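Local structure of bromo domain-containing protein (Trypanosoma brucei brucei, 5KO4) at residues M69-V72 with V73-Y77; R91-E94 with I95-D99. The protein is of unknown function but carries a bromodomain, the four-helix module that in other proteins reads acetylated lysines, and so probably binds acetyl-lysine. One frame throughout, in Å; residues are numbered along the deposited sequence. Where two conformers were deposited one is given.

Interaction 1 of 2, residues M69-V72 with V73-Y77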
loop_
_atom_site.group_PDB
_atom_site.type_symbol
_atom_site.label_atom_id
_atom_site.label_comp_id
_atom_site.label_asym_id
_atom_site.label_seq_id
_atom_site.Cartn_x
_atom_site.Cartn_y
_atom_site.Cartn_z
ATOM N N MET A 69 10.592 14.596 6.561
ATOM C CA MET A 69 9.485 14.725 5.634
ATOM C C MET A 69 9.873 14.245 4.248
ATOM O O MET A 69 9.117 13.492 3.618
ATOM C CB MET A 69 9.044 16.182 5.569
ATOM C CG MET A 69 8.446 16.707 6.883
ATOM S SD MET A 69 6.790 16.058 7.208
ATOM C CE MET A 69 5.841 17.013 6.054
ATOM N N ARG A 70 11.061 14.630 3.782
ATOM C CA ARG A 70 11.553 14.216 2.469
ATOM C C ARG A 70 11.780 12.708 2.439
ATOM O O ARG A 70 11.601 12.066 1.408
ATOM C CB ARG A 70 12.854 14.964 2.126
ATOM C CG ARG A 70 12.626 16.415 1.760
ATOM C CD ARG A 70 13.917 17.176 1.585
ATOM N NE ARG A 70 13.660 18.547 1.146
ATOM C CZ ARG A 70 14.573 19.513 1.100
ATOM N NH1 ARG A 70 15.828 19.272 1.469
ATOM N NH2 ARG A 70 14.238 20.729 0.694
ATOM N N LEU A 71 12.179 12.133 3.566
ATOM C CA LEU A 71 12.435 10.694 3.643
ATOM C C LEU A 71 11.151 9.860 3.413
ATOM O O LEU A 71 11.196 8.804 2.771
ATOM C CB LEU A 71 13.021 10.390 5.018
ATOM C CG LEU A 71 13.346 8.959 5.345
ATOM C CD1 LEU A 71 14.326 8.361 4.324
ATOM C CD2 LEU A 71 13.892 8.868 6.751
ATOM N N VAL A 72 10.001 10.343 3.891
ATOM C CA VAL A 72 8.756 9.595 3.690
ATOM C C VAL A 72 8.497 9.425 2.201
ATOM O O VAL A 72 8.182 8.324 1.724
ATOM C CB VAL A 72 7.559 10.305 4.350
ATOM C CG1 VAL A 72 6.253 9.581 4.041
ATOM C CG2 VAL A 72 7.749 10.425 5.852
ATOM N N VAL A 73 8.619 10.518 1.460
ATOM C CA VAL A 73 8.286 10.463 0.036
ATOM C C VAL A 73 9.393 9.743 -0.760
ATOM O O VAL A 73 9.066 8.949 -1.649
ATOM C CB VAL A 73 7.930 11.853 -0.566
ATOM C CG1 VAL A 73 6.733 12.455 0.160
ATOM C CG2 VAL A 73 9.110 12.820 -0.549
ATOM N N GLN A 74 10.677 9.935 -0.413
ATOM C CA GLN A 74 11.726 9.206 -1.114
ATOM C C GLN A 74 11.616 7.695 -0.845
ATOM O O GLN A 74 11.835 6.891 -1.756
ATOM C CB GLN A 74 13.111 9.709 -0.739
ATOM C CG GLN A 74 14.220 9.154 -1.648
ATOM C CD GLN A 74 13.981 9.518 -3.095
ATOM O OE1 GLN A 74 13.757 10.693 -3.441
ATOM N NE2 GLN A 74 14.021 8.530 -3.995
ATOM N N ASN A 75 11.207 7.297 0.368
ATOM C CA ASN A 75 11.008 5.870 0.631
ATOM C C ASN A 75 9.892 5.317 -0.237
ATOM O O ASN A 75 10.000 4.201 -0.744
ATOM C CB ASN A 75 10.680 5.625 2.101
ATOM C CG ASN A 75 11.870 5.734 3.005
ATOM O OD1 ASN A 75 13.028 5.727 2.565
ATOM N ND2 ASN A 75 11.610 5.796 4.307
ATOM N N CYS A 76 8.852 6.105 -0.467
ATOM C CA CYS A 76 7.786 5.679 -1.363
ATOM C C CYS A 76 8.338 5.445 -2.764
ATOM O O CYS A 76 8.034 4.424 -3.385
ATOM C CB CYS A 76 6.667 6.704 -1.388
ATOM S SG CYS A 76 5.345 6.320 -2.563
ATOM N N TYR A 77 9.149 6.373 -3.264
ATOM C CA TYR A 77 9.684 6.208 -4.610
ATOM C C TYR A 77 10.562 4.989 -4.685
ATOM O O TYR A 77 10.509 4.260 -5.673
ATOM C CB TYR A 77 10.461 7.447 -5.073
ATOM C CG TYR A 77 9.741 8.775 -4.905
ATOM C CD1 TYR A 77 8.352 8.852 -4.938
ATOM C CD2 TYR A 77 10.444 9.932 -4.593
ATOM C CE1 TYR A 77 7.686 10.057 -4.699
ATOM C CE2 TYR A 77 9.789 11.136 -4.349
ATOM C CZ TYR A 77 8.407 11.183 -4.366
ATOM O OH TYR A 77 7.742 12.361 -4.105
#

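Interaction 2 of 2, residues R91-E94 with I95-D99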
loop_
_atom_site.group_PDB
_atom_site.type_symbol
_atom_site.label_atom_id
_atom_site.label_comp_id
_atom_site.label_asym_id
_atom_site.label_seq_id
_atom_site.Cartn_x
_atom_site.Cartn_y
_atom_site.Cartn_z
ATOM N N ARG A 91 4.337 12.334 -4.674
ATOM C CA ARG A 91 4.875 13.478 -5.421
ATOM C C ARG A 91 4.033 14.723 -5.183
ATOM O O ARG A 91 4.598 15.805 -5.020
ATOM C CB ARG A 91 4.935 13.181 -6.926
ATOM C CG ARG A 91 6.104 12.275 -7.336
ATOM C CD ARG A 91 7.419 12.952 -7.250
ATOM N NE ARG A 91 8.257 12.741 -8.432
ATOM C CZ ARG A 91 9.069 11.704 -8.624
ATOM N NH1 ARG A 91 9.059 10.674 -7.787
ATOM N NH2 ARG A 91 9.854 11.661 -9.685
ATOM N N ARG A 92 2.689 14.593 -5.168
ATOM C CA ARG A 92 1.857 15.774 -4.900
ATOM C C ARG A 92 2.148 16.307 -3.496
ATOM O O ARG A 92 2.176 17.517 -3.288
ATOM C CB ARG A 92 0.364 15.452 -5.026
ATOM C CG ARG A 92 -0.102 15.046 -6.420
ATOM C CD ARG A 92 0.461 15.876 -7.562
ATOM N NE ARG A 92 0.157 17.309 -7.420
ATOM C CZ ARG A 92 0.563 18.245 -8.268
ATOM N NH1 ARG A 92 1.280 17.917 -9.339
ATOM N NH2 ARG A 92 0.248 19.521 -8.059
ATOM N N ILE A 93 2.380 15.409 -2.537
ATOM C CA ILE A 93 2.713 15.793 -1.173
ATOM C C ILE A 93 4.095 16.448 -1.138
ATOM O O ILE A 93 4.261 17.456 -0.457
ATOM C CB ILE A 93 2.619 14.549 -0.258
ATOM C CG1 ILE A 93 1.143 14.185 -0.043
ATOM C CG2 ILE A 93 3.331 14.792 1.097
ATOM C CD1 ILE A 93 0.913 12.829 0.576
ATOM N N GLU A 94 5.067 15.914 -1.884
ATOM C CA GLU A 94 6.397 16.495 -1.936
ATOM C C GLU A 94 6.330 17.911 -2.509
ATOM O O GLU A 94 6.981 18.824 -2.004
ATOM C CB GLU A 94 7.342 15.634 -2.785
ATOM C CG GLU A 94 8.783 16.108 -2.680
ATOM C CD GLU A 94 9.779 15.359 -3.531
ATOM O OE1 GLU A 94 9.389 14.361 -4.168
ATOM O OE2 GLU A 94 10.939 15.812 -3.615
ATOM N N ILE A 95 5.540 18.091 -3.572
ATOM C CA ILE A 95 5.371 19.391 -4.198
ATOM C C ILE A 95 4.817 20.358 -3.183
ATOM O O ILE A 95 5.328 21.464 -3.050
ATOM C CB ILE A 95 4.453 19.267 -5.440
ATOM C CG1 ILE A 95 5.193 18.545 -6.569
ATOM C CG2 ILE A 95 3.974 20.637 -5.904
ATOM C CD1 ILE A 95 4.348 18.043 -7.635
ATOM N N ALA A 96 3.797 19.940 -2.430
ATOM C CA ALA A 96 3.212 20.800 -1.415
ATOM C C ALA A 96 4.186 21.166 -0.339
ATOM O O ALA A 96 4.316 22.343 -0.018
ATOM C CB ALA A 96 2.004 20.134 -0.788
ATOM N N MET A 97 4.842 20.203 0.269
ATOM C CA MET A 97 5.719 20.567 1.372
ATOM C C MET A 97 6.931 21.410 0.868
ATOM O O MET A 97 7.282 22.376 1.537
ATOM C CB MET A 97 6.163 19.338 2.166
ATOM C CG MET A 97 7.074 18.432 1.437
ATOM S SD MET A 97 7.114 16.774 2.165
ATOM C CE MET A 97 8.582 16.219 1.506
ATOM N N GLU A 98 7.461 21.156 -0.349
ATOM C CA GLU A 98 8.559 21.992 -0.871
ATOM C C GLU A 98 8.078 23.436 -1.142
ATOM O O GLU A 98 8.795 24.393 -0.838
ATOM C CB GLU A 98 9.175 21.389 -2.137
ATOM C CG GLU A 98 9.903 20.072 -1.902
ATOM C CD GLU A 98 11.059 20.105 -0.922
ATOM O OE1 GLU A 98 11.738 21.151 -0.825
ATOM O OE2 GLU A 98 11.294 19.070 -0.255
ATOM N N ASP A 99 6.829 23.602 -1.609
ATOM C CA ASP A 99 6.270 24.942 -1.818
ATOM C C ASP A 99 6.145 25.701 -0.510
ATOM O O ASP A 99 6.194 26.934 -0.511
ATOM C CB ASP A 99 4.869 24.856 -2.439
ATOM C CG ASP A 99 4.796 24.400 -3.880
ATOM O OD1 ASP A 99 5.860 24.365 -4.558
ATOM O OD2 ASP A 99 3.686 24.051 -4.330
HETATM O O HOH W 1 12.181 17.122 -1.776
#

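Interaction 1 of 2, residues M69-V72 with V73-Y77
L71 and N75 sit one turn apart on helix 62-80, and their side chains cross at an angle, the leucine CD1 standing 3.4 Å from OD1 of N75. The asparagine amide has CG anti to its own carbonyl carbon, and this folds it back over the preceding turn, with CG 3.2 Å from the carbonyl O of L71. N75 N donates to that same L71 O (2.8 Å), while ND2 bonds the backbone O of H43. In the left-handed four-helix bundle of a bromodomain this is the third long helix, and its buried face suits compact, branched or sulfur-bearing residues: V72 packs on W47 and I50, and C76 on S87 and A90. V73 turns CG2 into the tight space between its backbone N and carbonyl carbon, bringing that methyl within 3.3 Å of R70 O. Q74 N also donates to R70 O (3.0 Å), a nearly straight bond (166°). Beyond its CB, which rests 3.5 Å from R70 O, the Q74 chain leads away, and NE2 reaches D78 OD1.

Interaction 2 of 2, residues R91-E94 with I95-D99
Four successive i to i+4 bonds join R91-E94 to I95-D99 in one unbroken α-helical run: I95 N to R91 O, A96 N to R92 O, M97 N to I93 O and E98 N to E94 O, all of 2.9 to 3.0 Å. The run belongs to helix 85-104, the last helix of the bromodomain bundle. On its outer side I95 lays CD1 over one face of the R92 guanidinium, toward the rim, with NH1 3.5 Å from that methyl. Bends at chi2 and chi3 curl the arginine back to meet it. Both residues are exposed, and the small apolar CD1 can lie against the flat guanidinium face while the charged group stays toward solvent. The side toward helix 8-21 is apolar, with I93 packed on V18 and L21, and the flexible methionine M97 packs toward M69 and V73. E94 and E98 run side by side, pointing the same way, their CG atoms 4.2 Å apart and their carboxylate planes turned 78° from each other. Each has a partner on helix 62-80, Y77 OH for E94 and R70 for E98, which probably eases the like charges. Between them a single water donates to E94 OE2 and E98 OE2, 2.6 Å from each.

Interactions 1 and 2 lie on consecutive helices, 62-80 and 85-104, with centres about 11 Å apart, and they meet through polar pairs beside an apolar seam. R70 NE forms a salt bridge of 2.8 Å with E98 OE2, and Y77 OH approaches E94 OE1 to 2.6 Å, probably as a hydrogen bond. The two glutamates of 91-99 thus face residues seven apart on 69-77, tying the helices at two levels. Near the second, Y77 OH also packs 3.2 Å from R91 CD; R91 makes a cation-pi contact with the Y77 ring, while its NH1 forms a salt bridge with E82. Helix 62-80 runs on from interaction 1 to N80, whose ND2 bonds C76 O and which is probably the counterpart of the asparagine that binds acetyl-lysine in other bromodomains.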